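Local coordinates for protein B-agarase (Agarivorans gilvus, PDB 5Z6P) that probably hydrolyses the beta-glycosidic linkages of agarose as a glycoside hydrolase of family 50, at residues 283-287 with 288-292; 624-627 with 628-631; 736-739 with 740-744; 743-746 with 747-751. One frame throughout, in Å; residues are numbered along the deposited sequence.

Interaction 1: residues 283-287 with 288-292; sequences TEKIA and GKWSL
Strands 283-286 and 289-292 run antiparallel, their axes 142° apart and 4.5 Å at closest approach, and a type I' turn from Ile286 to Lys289 joins them through Ala287 and Gly288. Two hydrogen-bonded pairs set the register. Next to the turn, Ile286 and Lys289 exchange both bonds: Ile286 N gives a straight one to Lys289 O (2.6 Å), while Lys289 N reaches Ile286 O at 2.9 Å from above the carbonyl plane. In the pair Glu284 with Ser291, Glu284 N to Ser291 O is the better bond, and the return from Ser291 N to Glu284 O is weak. Lys285 and Trp290, a non-hydrogen-bonded pair, put their side chains on the same sheet face as Thr283 and Leu292. There Lys285 CG lies over the indole, 4.1 Å from the centroid of the six-membered ring and 13° off its normal, in CH-pi geometry. Bends at chi3 and chi4 turn the lysine's end along the ring, and NZ makes an off-centre cation-pi contact, 4.2 Å from the centroid of the five-membered ring. Asp661 accepts from Trp290 NE1, fixing the rotation of the indole, and forms a long, weak ion pair with Lys285 NZ. On the opposite face, which carries Glu284, Ile286, Lys289 and Ser291, the apolar touch is Ile286 CD1 on Ser291 CB at 3.7 Å; Ser291 OG bonds to Leu292 O. The two-residue turn with both central residues at positive phi is that of a type I' beta hairpin, here at the edge of a six-stranded mixed sheet.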
ATOM      1  N   THR A 283      24.885  -8.186  -3.962  1.00 16.99           N
ATOM      2  CA  THR A 283      24.510  -8.787  -2.699  1.00 18.65           C
ATOM      3  C   THR A 283      25.671  -9.632  -2.154  1.00 16.83           C
ATOM      4  O   THR A 283      26.547 -10.051  -2.903  1.00 17.53           O
ATOM      5  CB  THR A 283      23.244  -9.654  -2.832  1.00 19.27           C
ATOM      6  OG1 THR A 283      23.554 -10.844  -3.565  1.00 20.12           O
ATOM      7  CG2 THR A 283      22.125  -8.880  -3.555  1.00 14.97           C
ATOM      8  N   GLU A 284      25.646  -9.883  -0.852  1.00 19.22           N
ATOM      9  CA  GLU A 284      26.714 -10.606  -0.155  1.00 19.18           C
ATOM     10  C   GLU A 284      26.210 -11.048   1.201  1.00 19.18           C
ATOM     11  O   GLU A 284      25.422 -10.350   1.820  1.00 19.10           O
ATOM     12  CB  GLU A 284      27.957  -9.717   0.013  1.00 18.11           C
ATOM     13  CG  GLU A 284      29.199 -10.430   0.525  1.00 20.13           C
ATOM     14  CD  GLU A 284      29.588 -11.574  -0.386  1.00 26.18           C
ATOM     15  OE1 GLU A 284      29.465 -12.738   0.037  1.00 30.06           O
ATOM     16  OE2 GLU A 284      29.986 -11.306  -1.538  1.00 28.34           O
ATOM     17  N   LYS A 285      26.661 -12.199   1.676  1.00 18.77           N
ATOM     18  CA  LYS A 285      26.388 -12.566   3.057  1.00 21.02           C
ATOM     19  C   LYS A 285      27.555 -12.051   3.905  1.00 26.97           C
ATOM     20  O   LYS A 285      28.715 -12.321   3.604  1.00 27.23           O
ATOM     21  CB  LYS A 285      26.199 -14.085   3.217  1.00 28.06           C
ATOM     22  CG  LYS A 285      24.781 -14.501   3.684  1.00 22.57           C
ATOM     23  CD  LYS A 285      24.646 -16.010   3.789  1.00 28.69           C
ATOM     24  CE  LYS A 285      23.939 -16.466   5.075  1.00 29.63           C
ATOM     25  NZ  LYS A 285      22.451 -16.233   5.176  1.00 24.63           N
ATOM     26  N   ILE A 286      27.253 -11.260   4.930  1.00 23.56           N
ATOM     27  CA  ILE A 286      28.295 -10.655   5.751  1.00 24.26           C
ATOM     28  C   ILE A 286      28.026 -10.970   7.209  1.00 24.28           C
ATOM     29  O   ILE A 286      26.972 -10.643   7.736  1.00 28.14           O
ATOM     30  CB  ILE A 286      28.381  -9.131   5.539  1.00 22.75           C
ATOM     31  CG1 ILE A 286      28.794  -8.809   4.100  1.00 22.45           C
ATOM     32  CG2 ILE A 286      29.370  -8.509   6.492  1.00 25.08           C
ATOM     33  CD1 ILE A 286      28.778  -7.329   3.780  1.00 23.69           C
ATOM     34  N   ALA A 287      28.985 -11.635   7.840  1.00 28.69           N
ATOM     35  CA  ALA A 287      28.851 -12.115   9.214  1.00 23.91           C
ATOM     36  C   ALA A 287      27.505 -12.786   9.441  1.00 23.69           C
ATOM     37  O   ALA A 287      26.800 -12.468  10.393  1.00 29.30           O
ATOM     38  CB  ALA A 287      29.054 -10.972  10.202  1.00 22.82           C
ATOM     39  N   GLY A 288      27.143 -13.694   8.541  1.00 26.12           N
ATOM     40  CA  GLY A 288      25.892 -14.425   8.656  1.00 23.67           C
ATOM     41  C   GLY A 288      24.605 -13.671   8.337  1.00 24.41           C
ATOM     42  O   GLY A 288      23.515 -14.230   8.456  1.00 32.79           O
ATOM     43  N   LYS A 289      24.704 -12.407   7.949  1.00 22.59           N
ATOM     44  CA  LYS A 289      23.522 -11.674   7.498  1.00 20.58           C
ATOM     45  C   LYS A 289      23.594 -11.394   5.993  1.00 22.59           C
ATOM     46  O   LYS A 289      24.670 -11.299   5.420  1.00 21.57           O
ATOM     47  CB  LYS A 289      23.364 -10.349   8.251  1.00 18.14           C
ATOM     48  CG  LYS A 289      23.256 -10.452   9.766  1.00 23.70           C
ATOM     49  CD  LYS A 289      23.327  -9.055  10.383  1.00 24.27           C
ATOM     50  CE  LYS A 289      23.255  -9.073  11.896  1.00 30.24           C
ATOM     51  NZ  LYS A 289      23.063  -7.694  12.448  1.00 29.86           N
ATOM     52  N   TRP A 290      22.444 -11.258   5.353  1.00 20.22           N
ATOM     53  CA  TRP A 290      22.433 -10.752   4.001  1.00 17.50           C
ATOM     54  C   TRP A 290      22.746  -9.273   4.007  1.00 18.20           C
ATOM     55  O   TRP A 290      22.411  -8.559   4.938  1.00 20.27           O
ATOM     56  CB  TRP A 290      21.082 -11.011   3.331  1.00 18.49           C
ATOM     57  CG  TRP A 290      20.964 -12.419   2.827  1.00 18.05           C
ATOM     58  CD1 TRP A 290      20.227 -13.432   3.371  1.00 16.93           C
ATOM     59  CD2 TRP A 290      21.635 -12.973   1.690  1.00 16.31           C
ATOM     60  NE1 TRP A 290      20.388 -14.581   2.628  1.00 18.30           N
ATOM     61  CE2 TRP A 290      21.247 -14.326   1.596  1.00 15.70           C
ATOM     62  CE3 TRP A 290      22.520 -12.455   0.743  1.00 16.16           C
ATOM     63  CZ2 TRP A 290      21.714 -15.164   0.585  1.00 16.21           C
ATOM     64  CZ3 TRP A 290      22.980 -13.293  -0.257  1.00 15.95           C
ATOM     65  CH2 TRP A 290      22.578 -14.634  -0.326  1.00 16.85           C
ATOM     66  N   SER A 291      23.378  -8.813   2.947  1.00 18.58           N
ATOM     67  CA  SER A 291      23.712  -7.421   2.829  1.00 18.27           C
ATOM     68  C   SER A 291      23.762  -7.028   1.370  1.00 17.60           C
ATOM     69  O   SER A 291      24.004  -7.864   0.506  1.00 17.58           O
ATOM     70  CB  SER A 291      25.059  -7.133   3.495  1.00 19.33           C
ATOM     71  OG  SER A 291      25.369  -5.752   3.454  1.00 16.78           O
ATOM     72  N   LEU A 292      23.531  -5.752   1.102  1.00 14.11           N
ATOM     73  CA  LEU A 292      23.979  -5.172  -0.148  1.00 17.61           C
ATOM     74  C   LEU A 292      25.440  -4.707   0.038  1.00 19.25           C
ATOM     75  O   LEU A 292      25.903  -4.504   1.167  1.00 17.12           O
ATOM     76  CB  LEU A 292      23.073  -4.015  -0.574  1.00 14.05           C
ATOM     77  CG  LEU A 292      21.659  -4.368  -1.087  1.00 16.13           C
ATOM     78  CD1 LEU A 292      20.707  -3.176  -1.041  1.00 11.66           C
ATOM     79  CD2 LEU A 292      21.737  -4.905  -2.492  1.00 16.65           C
TER

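Interaction 2: residues 624-627 with 628-631; sequences GMNP and EVVR
Pro627, the first residue of helix 627-634, and Asn626 just before it have the most surface buried against 628-631, with Glu628 packed beside them. Asn626 is the N-cap. Its OD1 accepts from Val629 N at 2.9 Å, with an N-H...O angle of 157° and the donor tilted 21° from the carbonyl plane. The torsion chi1 of 49° places CG between the backbone N and the carbonyl carbon, which folds the amide back over the start of the helix. OD1 is also touched by Val629 CG2 at 3.2 Å, and the two side chains cross at about a right angle. The backbone O of the same asparagine accepts from Val630 N (3.1 Å), the first helical i to i+4 bond. Across the amide, ND2 donates to Gly513 O, so both ends of the group are held. Pro627, with no N-H to offer at the first helical position, lies side by side with Glu628. Its CD comes within 3.6 Å of Glu628 OE1, and its O takes the bond from Arg631 N at 2.9 Å. That same carbonyl oxygen sits over one face of the Arg631 guanidinium, 3.8 Å above the plane and toward its rim, while the arginine pairs with Glu592. Glu628 bends at chi2, and its carboxylate accepts from His521, at the end of helix 518-521, and from Tyr522 just after it. A side-chain cap on the N-H of the third residue after it, followed by proline at N1, is the classical asparagine N-cap of an alpha-helix start, within the stretch matched to the beta-galactosidase family.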
ATOM      1  N   GLY A 624      -1.062 -10.764  -2.732  1.00 13.56           N
ATOM      2  CA  GLY A 624      -0.599 -11.283  -3.998  1.00 14.39           C
ATOM      3  C   GLY A 624       0.698 -12.027  -3.815  1.00 16.40           C
ATOM      4  O   GLY A 624       1.677 -11.737  -4.485  1.00 16.84           O
ATOM      5  N   MET A 625       0.706 -12.970  -2.883  1.00 19.04           N
ATOM      6  CA  MET A 625       1.880 -13.790  -2.641  1.00 17.65           C
ATOM      7  C   MET A 625       1.539 -15.088  -1.944  1.00 16.98           C
ATOM      8  O   MET A 625       0.504 -15.223  -1.294  1.00 20.29           O
ATOM      9  CB  MET A 625       2.933 -13.022  -1.839  1.00 16.58           C
ATOM     10  CG  MET A 625       2.525 -12.646  -0.451  1.00 18.94           C
ATOM     11  SD  MET A 625       3.933 -11.964   0.444  1.00 30.36           S
ATOM     12  CE  MET A 625       4.666 -13.445   1.143  1.00 20.78           C
ATOM     13  N   ASN A 626       2.438 -16.048  -2.109  1.00 18.94           N
ATOM     14  CA  ASN A 626       2.238 -17.401  -1.631  1.00 20.14           C
ATOM     15  C   ASN A 626       3.552 -18.172  -1.778  1.00 18.02           C
ATOM     16  O   ASN A 626       4.444 -17.715  -2.489  1.00 15.22           O
ATOM     17  CB  ASN A 626       1.100 -18.055  -2.408  1.00 15.97           C
ATOM     18  CG  ASN A 626       1.259 -17.876  -3.890  1.00 17.49           C
ATOM     19  OD1 ASN A 626       2.204 -18.396  -4.483  1.00 16.37           O
ATOM     20  ND2 ASN A 626       0.341 -17.129  -4.500  1.00 17.32           N
ATOM     21  N   PRO A 627       3.688 -19.328  -1.090  1.00 21.10           N
ATOM     22  CA  PRO A 627       4.977 -20.036  -1.135  1.00 17.38           C
ATOM     23  C   PRO A 627       5.408 -20.347  -2.560  1.00 15.51           C
ATOM     24  O   PRO A 627       6.569 -20.193  -2.904  1.00 18.56           O
ATOM     25  CB  PRO A 627       4.705 -21.319  -0.347  1.00 20.43           C
ATOM     26  CG  PRO A 627       3.612 -20.944   0.598  1.00 20.89           C
ATOM     27  CD  PRO A 627       2.741 -19.969  -0.164  1.00 18.03           C
ATOM     28  N   GLU A 628       4.458 -20.726  -3.398  1.00 16.84           N
ATOM     29  CA  GLU A 628       4.769 -21.061  -4.785  1.00 15.88           C
ATOM     30  C   GLU A 628       5.451 -19.927  -5.567  1.00 14.35           C
ATOM     31  O   GLU A 628       6.485 -20.151  -6.184  1.00 16.39           O
ATOM     32  CB  GLU A 628       3.493 -21.505  -5.494  1.00 18.95           C
ATOM     33  CG  GLU A 628       2.939 -22.828  -4.973  1.00 16.78           C
ATOM     34  CD  GLU A 628       2.079 -22.685  -3.726  1.00 20.71           C
ATOM     35  OE1 GLU A 628       1.859 -21.546  -3.254  1.00 19.29           O
ATOM     36  OE2 GLU A 628       1.604 -23.727  -3.226  1.00 23.53           O
ATOM     37  N   VAL A 629       4.903 -18.709  -5.535  1.00 15.69           N
ATOM     38  CA  VAL A 629       5.476 -17.641  -6.343  1.00 12.70           C
ATOM     39  C   VAL A 629       6.723 -17.044  -5.671  1.00 13.29           C
ATOM     40  O   VAL A 629       7.605 -16.525  -6.341  1.00 12.57           O
ATOM     41  CB  VAL A 629       4.418 -16.527  -6.678  1.00 15.03           C
ATOM     42  CG1 VAL A 629       3.246 -17.133  -7.480  1.00 10.62           C
ATOM     43  CG2 VAL A 629       3.912 -15.820  -5.431  1.00 13.51           C
ATOM     44  N   VAL A 630       6.839 -17.173  -4.357  1.00 15.01           N
ATOM     45  CA  VAL A 630       8.078 -16.767  -3.692  1.00 11.69           C
ATOM     46  C   VAL A 630       9.228 -17.717  -4.065  1.00 14.42           C
ATOM     47  O   VAL A 630      10.304 -17.275  -4.426  1.00 13.24           O
ATOM     48  CB  VAL A 630       7.930 -16.707  -2.146  1.00 16.98           C
ATOM     49  CG1 VAL A 630       9.295 -16.543  -1.483  1.00 15.10           C
ATOM     50  CG2 VAL A 630       6.991 -15.552  -1.728  1.00 14.99           C
ATOM     51  N   ARG A 631       8.988 -19.021  -4.011  1.00 14.09           N
ATOM     52  CA  ARG A 631      10.014 -19.970  -4.458  1.00 15.10           C
ATOM     53  C   ARG A 631      10.366 -19.722  -5.935  1.00 14.66           C
ATOM     54  O   ARG A 631      11.520 -19.788  -6.315  1.00 17.41           O
ATOM     55  CB  ARG A 631       9.566 -21.421  -4.228  1.00 14.60           C
ATOM     56  CG  ARG A 631       9.622 -21.840  -2.768  1.00 16.90           C
ATOM     57  CD  ARG A 631       9.469 -23.352  -2.550  1.00 24.17           C
ATOM     58  NE  ARG A 631       8.088 -23.720  -2.252  1.00 26.28           N
ATOM     59  CZ  ARG A 631       7.308 -24.270  -3.152  1.00 22.78           C
ATOM     60  NH1 ARG A 631       7.821 -24.490  -4.333  1.00 27.01           N
ATOM     61  NH2 ARG A 631       6.044 -24.582  -2.894  1.00 24.75           N
TER

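Interaction 3: residues 736-739 with 740-744; sequences FVSI and SDVPY
A compact type I turn from Ser738 to Asp741 folds the loop before helix 745-762 back on itself, and the two arms meet in a single bridge, Val737 with Pro743 (CA-CA 4.0 Å). Ser738 is the hub of the turn. Its backbone N donates to Val742 O (2.8 Å, 165°), and its O accepts from Asp741 N at 2.9 Å to close the turn. With chi1 at 69°, OG is swung inward, where it accepts from Val742 N (3.1 Å) and shares a hydrogen bond with Ser740 OG at 2.9 Å. Ser740 OG has a further partner in Gln228, so the buried hydroxyls form a short chain. At the open end of the loop, Tyr744 N donates to Phe736 O (2.8 Å). The phenol ring then runs back past the backbone of 736-738, with CE2 at 3.9 Å from Ser738 N, and its OH bonds to Asp719 and Ser676. On the other flank Val737 and Asp741 lie side by side and point the same way, Val737 CG2 to Asp741 OD1 being 3.8 Å, while Val737 CG1 meets Pro743 CG. The Asp741 carboxylate reaches Arg424, Lys405 and Tyr398, so a buried negative charge is answered by two basic groups and a hydroxyl; this would be expected to favour its ionised form. The arms thus contact helices 397-406 and 413-428. Together with the serine hydroxyl that accepts from the N-H of Val742, the backbone bonds make a type I turn with a single bridge at its base, a short hairpin-like loop that runs directly into helix 745-762.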
ATOM      1  N   PHE A 736       6.280  12.386   3.565  1.00 16.70           N
ATOM      2  CA  PHE A 736       7.340  13.029   4.329  1.00 20.09           C
ATOM      3  C   PHE A 736       7.219  14.545   4.255  1.00 17.73           C
ATOM      4  O   PHE A 736       7.594  15.242   5.196  1.00 15.86           O
ATOM      5  CB  PHE A 736       8.713  12.585   3.840  1.00 15.54           C
ATOM      6  CG  PHE A 736       9.351  11.579   4.741  1.00 16.87           C
ATOM      7  CD1 PHE A 736       8.804  10.316   4.874  1.00 15.59           C
ATOM      8  CD2 PHE A 736      10.474  11.909   5.489  1.00 17.20           C
ATOM      9  CE1 PHE A 736       9.373   9.390   5.724  1.00 15.69           C
ATOM     10  CE2 PHE A 736      11.048  10.993   6.340  1.00 14.69           C
ATOM     11  CZ  PHE A 736      10.500   9.730   6.461  1.00 18.54           C
ATOM     12  N   VAL A 737       6.687  15.041   3.140  1.00 17.90           N
ATOM     13  CA  VAL A 737       6.439  16.470   2.987  1.00 15.32           C
ATOM     14  C   VAL A 737       4.968  16.752   2.697  1.00 15.26           C
ATOM     15  O   VAL A 737       4.281  15.940   2.104  1.00 14.59           O
ATOM     16  CB  VAL A 737       7.317  17.087   1.886  1.00 14.87           C
ATOM     17  CG1 VAL A 737       8.771  16.749   2.118  1.00 15.15           C
ATOM     18  CG2 VAL A 737       6.880  16.654   0.491  1.00 14.12           C
ATOM     19  N   SER A 738       4.484  17.909   3.140  1.00 18.72           N
ATOM     20  CA  SER A 738       3.105  18.293   2.865  1.00 16.94           C
ATOM     21  C   SER A 738       2.908  18.637   1.398  1.00 14.13           C
ATOM     22  O   SER A 738       3.846  18.647   0.616  1.00 15.86           O
ATOM     23  CB  SER A 738       2.689  19.494   3.715  1.00 14.51           C
ATOM     24  OG  SER A 738       3.392  20.638   3.288  1.00 17.56           O
ATOM     25  N   ILE A 739       1.676  18.968   1.049  1.00 12.81           N
ATOM     26  CA  ILE A 739       1.363  19.393  -0.307  1.00 14.71           C
ATOM     27  C   ILE A 739       1.959  20.785  -0.578  1.00 18.36           C
ATOM     28  O   ILE A 739       2.086  21.201  -1.731  1.00 17.99           O
ATOM     29  CB  ILE A 739      -0.170  19.385  -0.552  1.00 15.50           C
ATOM     30  CG1 ILE A 739      -0.488  19.347  -2.052  1.00 15.74           C
ATOM     31  CG2 ILE A 739      -0.854  20.548   0.163  1.00 16.52           C
ATOM     32  CD1 ILE A 739      -0.123  18.071  -2.692  1.00 16.35           C
ATOM     33  N   SER A 740       2.350  21.489   0.482  1.00 15.39           N
ATOM     34  CA  SER A 740       3.094  22.728   0.308  1.00 18.79           C
ATOM     35  C   SER A 740       4.593  22.520   0.428  1.00 18.50           C
ATOM     36  O   SER A 740       5.320  23.468   0.676  1.00 20.02           O
ATOM     37  CB  SER A 740       2.630  23.803   1.304  1.00 16.79           C
ATOM     38  OG  SER A 740       2.415  23.277   2.591  1.00 21.07           O
ATOM     39  N   ASP A 741       5.045  21.283   0.207  1.00 15.69           N
ATOM     40  CA  ASP A 741       6.459  20.927   0.227  1.00 16.66           C
ATOM     41  C   ASP A 741       7.122  21.273   1.560  1.00 14.18           C
ATOM     42  O   ASP A 741       8.294  21.651   1.597  1.00 16.71           O
ATOM     43  CB  ASP A 741       7.222  21.604  -0.932  1.00 16.05           C
ATOM     44  CG  ASP A 741       8.554  20.916  -1.245  1.00 18.45           C
ATOM     45  OD1 ASP A 741       8.596  19.669  -1.158  1.00 15.52           O
ATOM     46  OD2 ASP A 741       9.557  21.611  -1.567  1.00 16.03           O
ATOM     47  N   VAL A 742       6.375  21.154   2.650  1.00 14.41           N
ATOM     48  CA  VAL A 742       6.987  21.311   3.960  1.00 16.14           C
ATOM     49  C   VAL A 742       7.199  19.950   4.635  1.00 15.59           C
ATOM     50  O   VAL A 742       6.240  19.245   4.912  1.00 17.16           O
ATOM     51  CB  VAL A 742       6.147  22.199   4.901  1.00 16.63           C
ATOM     52  CG1 VAL A 742       6.831  22.317   6.255  1.00 16.51           C
ATOM     53  CG2 VAL A 742       5.925  23.570   4.299  1.00 17.66           C
ATOM     54  N   PRO A 743       8.459  19.596   4.931  1.00 15.47           N
ATOM     55  CA  PRO A 743       8.754  18.329   5.619  1.00 14.72           C
ATOM     56  C   PRO A 743       8.111  18.219   7.009  1.00 15.65           C
ATOM     57  O   PRO A 743       8.297  19.108   7.829  1.00 18.25           O
ATOM     58  CB  PRO A 743      10.276  18.342   5.729  1.00 15.68           C
ATOM     59  CG  PRO A 743      10.728  19.244   4.620  1.00 17.29           C
ATOM     60  CD  PRO A 743       9.685  20.322   4.568  1.00 13.88           C
ATOM     61  N   TYR A 744       7.336  17.160   7.243  1.00 14.35           N
ATOM     62  CA  TYR A 744       6.799  16.880   8.563  1.00 14.79           C
ATOM     63  C   TYR A 744       7.964  16.599   9.514  1.00 18.56           C
ATOM     64  O   TYR A 744       8.765  15.699   9.271  1.00 17.77           O
ATOM     65  CB  TYR A 744       5.834  15.692   8.534  1.00 14.86           C
ATOM     66  CG  TYR A 744       4.490  15.950   7.863  1.00 15.46           C
ATOM     67  CD1 TYR A 744       3.493  16.657   8.517  1.00 15.96           C
ATOM     68  CD2 TYR A 744       4.218  15.465   6.592  1.00 14.19           C
ATOM     69  CE1 TYR A 744       2.263  16.884   7.930  1.00 15.40           C
ATOM     70  CE2 TYR A 744       2.981  15.681   5.987  1.00 15.23           C
ATOM     71  CZ  TYR A 744       2.011  16.399   6.664  1.00 13.53           C
ATOM     72  OH  TYR A 744       0.795  16.623   6.092  1.00 15.22           O
TER

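Interaction 4: residues 743-746 with 747-751; sequences PYQP and MVDAA
The amide of Gln745 and the carboxylate of Asp749 are the flat groups that meet here, their planes 48° apart. Gln745 NE2 donates to Asp749 OD1 at 2.6 Å. The acceptor lies almost in the amide plane, whereas the donor comes to the carboxylate from above, 38° out of its plane. Gln745 sends CG anti to its own N and then bends at chi2 (55°), and that bend turns NE2 along the helix toward Asp749, one turn further on. The backbones of the same two residues are joined as well, Asp749 N to Gln745 O at 2.9 Å, so the pair is held twice. Toward the protein interior the contact is apolar. Val748 CG2 packs on Pro743 CB at 3.6 Å, a contact backed by Trp428 of helix 413-428, which touches both residues. Tyr744 CB meets Met747 CG at 3.9 Å, and the methionine, bent at chi2 and chi3, leads on toward Arg692 and Phe696 of helix 689-704. Tyr744 is the N-cap residue, and its O takes a nearly straight bond from Val748 N (3.2 Å) besides a weak one from Met747 N. Pro746 O accepts from Ala750 N at 2.9 Å. Just before these, Gln745 N is met by Gln236 OE1, which supplies an acceptor to an N-H at the helix start. The successive i to i+4 backbone bonds and a Gln-Asp side-chain pair with the same spacing mark the first turns of an alpha-helix, the C-terminal helix 745-762.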
ATOM      1  N   PRO A 743       8.459  19.596   4.931  1.00 15.47           N
ATOM      2  CA  PRO A 743       8.754  18.329   5.619  1.00 14.72           C
ATOM      3  C   PRO A 743       8.111  18.219   7.009  1.00 15.65           C
ATOM      4  O   PRO A 743       8.297  19.108   7.829  1.00 18.25           O
ATOM      5  CB  PRO A 743      10.276  18.342   5.729  1.00 15.68           C
ATOM      6  CG  PRO A 743      10.728  19.244   4.620  1.00 17.29           C
ATOM      7  CD  PRO A 743       9.685  20.322   4.568  1.00 13.88           C
ATOM      8  N   TYR A 744       7.336  17.160   7.243  1.00 14.35           N
ATOM      9  CA  TYR A 744       6.799  16.880   8.563  1.00 14.79           C
ATOM     10  C   TYR A 744       7.964  16.599   9.514  1.00 18.56           C
ATOM     11  O   TYR A 744       8.765  15.699   9.271  1.00 17.77           O
ATOM     12  CB  TYR A 744       5.834  15.692   8.534  1.00 14.86           C
ATOM     13  CG  TYR A 744       4.490  15.950   7.863  1.00 15.46           C
ATOM     14  CD1 TYR A 744       3.493  16.657   8.517  1.00 15.96           C
ATOM     15  CD2 TYR A 744       4.218  15.465   6.592  1.00 14.19           C
ATOM     16  CE1 TYR A 744       2.263  16.884   7.930  1.00 15.40           C
ATOM     17  CE2 TYR A 744       2.981  15.681   5.987  1.00 15.23           C
ATOM     18  CZ  TYR A 744       2.011  16.399   6.664  1.00 13.53           C
ATOM     19  OH  TYR A 744       0.795  16.623   6.092  1.00 15.22           O
ATOM     20  N   GLN A 745       8.063  17.358  10.597  1.00 19.22           N
ATOM     21  CA  GLN A 745       9.276  17.292  11.416  1.00 20.52           C
ATOM     22  C   GLN A 745       9.510  15.945  12.116  1.00 19.30           C
ATOM     23  O   GLN A 745      10.640  15.477  12.152  1.00 19.29           O
ATOM     24  CB  GLN A 745       9.286  18.410  12.457  1.00 18.79           C
ATOM     25  CG  GLN A 745      10.672  18.652  13.045  1.00 18.84           C
ATOM     26  CD  GLN A 745      11.714  18.926  11.983  1.00 23.05           C
ATOM     27  OE1 GLN A 745      11.541  19.797  11.135  1.00 29.51           O
ATOM     28  NE2 GLN A 745      12.804  18.180  12.021  1.00 23.55           N
ATOM     29  N   PRO A 746       8.460  15.323  12.682  1.00 17.86           N
ATOM     30  CA  PRO A 746       8.764  14.030  13.306  1.00 18.38           C
ATOM     31  C   PRO A 746       9.149  12.930  12.296  1.00 17.31           C
ATOM     32  O   PRO A 746       9.841  12.010  12.691  1.00 15.08           O
ATOM     33  CB  PRO A 746       7.459  13.666  14.028  1.00 15.08           C
ATOM     34  CG  PRO A 746       6.714  14.968  14.165  1.00 16.09           C
ATOM     35  CD  PRO A 746       7.069  15.738  12.935  1.00 16.78           C
ATOM     36  N   MET A 747       8.722  13.032  11.035  1.00 15.92           N
ATOM     37  CA  MET A 747       9.144  12.055  10.032  1.00 16.52           C
ATOM     38  C   MET A 747      10.627  12.241   9.753  1.00 17.28           C
ATOM     39  O   MET A 747      11.395  11.280   9.785  1.00 18.55           O
ATOM     40  CB  MET A 747       8.326  12.176   8.732  1.00 13.88           C
ATOM     41  CG  MET A 747       6.846  11.908   8.910  1.00 14.00           C
ATOM     42  SD  MET A 747       6.457  10.331   9.696  1.00 17.98           S
ATOM     43  CE  MET A 747       6.878   9.194   8.354  1.00 13.09           C
ATOM     44  N   VAL A 748      11.019  13.481   9.491  1.00 17.74           N
ATOM     45  CA  VAL A 748      12.419  13.834   9.286  1.00 18.18           C
ATOM     46  C   VAL A 748      13.292  13.410  10.471  1.00 18.03           C
ATOM     47  O   VAL A 748      14.373  12.832  10.292  1.00 19.60           O
ATOM     48  CB  VAL A 748      12.588  15.352   9.065  1.00 18.84           C
ATOM     49  CG1 VAL A 748      14.055  15.721   8.972  1.00 18.44           C
ATOM     50  CG2 VAL A 748      11.847  15.794   7.815  1.00 18.12           C
ATOM     51  N   ASP A 749      12.822  13.682  11.682  1.00 18.53           N
ATOM     52  CA  ASP A 749      13.613  13.348  12.859  1.00 18.62           C
ATOM     53  C   ASP A 749      13.737  11.826  13.018  1.00 17.88           C
ATOM     54  O   ASP A 749      14.802  11.320  13.330  1.00 22.34           O
ATOM     55  CB  ASP A 749      13.014  13.944  14.132  1.00 17.91           C
ATOM     56  CG  ASP A 749      13.076  15.477  14.182  1.00 21.14           C
ATOM     57  OD1 ASP A 749      13.718  16.147  13.341  1.00 20.73           O
ATOM     58  OD2 ASP A 749      12.446  16.008  15.101  1.00 25.22           O
ATOM     59  N   ALA A 750      12.639  11.108  12.830  1.00 18.73           N
ATOM     60  CA  ALA A 750      12.679   9.649  12.887  1.00 19.73           C
ATOM     61  C   ALA A 750      13.617   9.079  11.822  1.00 19.95           C
ATOM     62  O   ALA A 750      14.436   8.220  12.114  1.00 20.77           O
ATOM     63  CB  ALA A 750      11.291   9.076  12.735  1.00 18.34           C
ATOM     64  N   ALA A 751      13.498   9.571  10.594  1.00 18.02           N
ATOM     65  CA  ALA A 751      14.410   9.172   9.528  1.00 18.69           C
ATOM     66  C   ALA A 751      15.870   9.340   9.970  1.00 19.25           C
ATOM     67  O   ALA A 751      16.695   8.458   9.750  1.00 17.13           O
ATOM     68  CB  ALA A 751      14.146   9.973   8.268  1.00 12.86           C
TER

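Interactions 3 and 4 are continuous: they share Pro743 and Tyr744, and Phe736 of the loop packs on Met747 and Ala751 of the helix. Interaction 3 is the buried one, with the Asp741 carboxylate and the serine and tyrosine hydroxyls bonded within the protein; the other three are partly buried. Interactions 2 and 4 both begin helices: in the first the preceding asparagine caps an N-H, while in the second an acceptor from Gln236 serves the first N-H and a Gln-Asp pair runs along the surface. Interaction 1 is a hairpin, where a lysine meets an aromatic ring. Interaction 2 lies across the chain's centre from interactions 3 and 4, about 23 Å from each between nearest atoms.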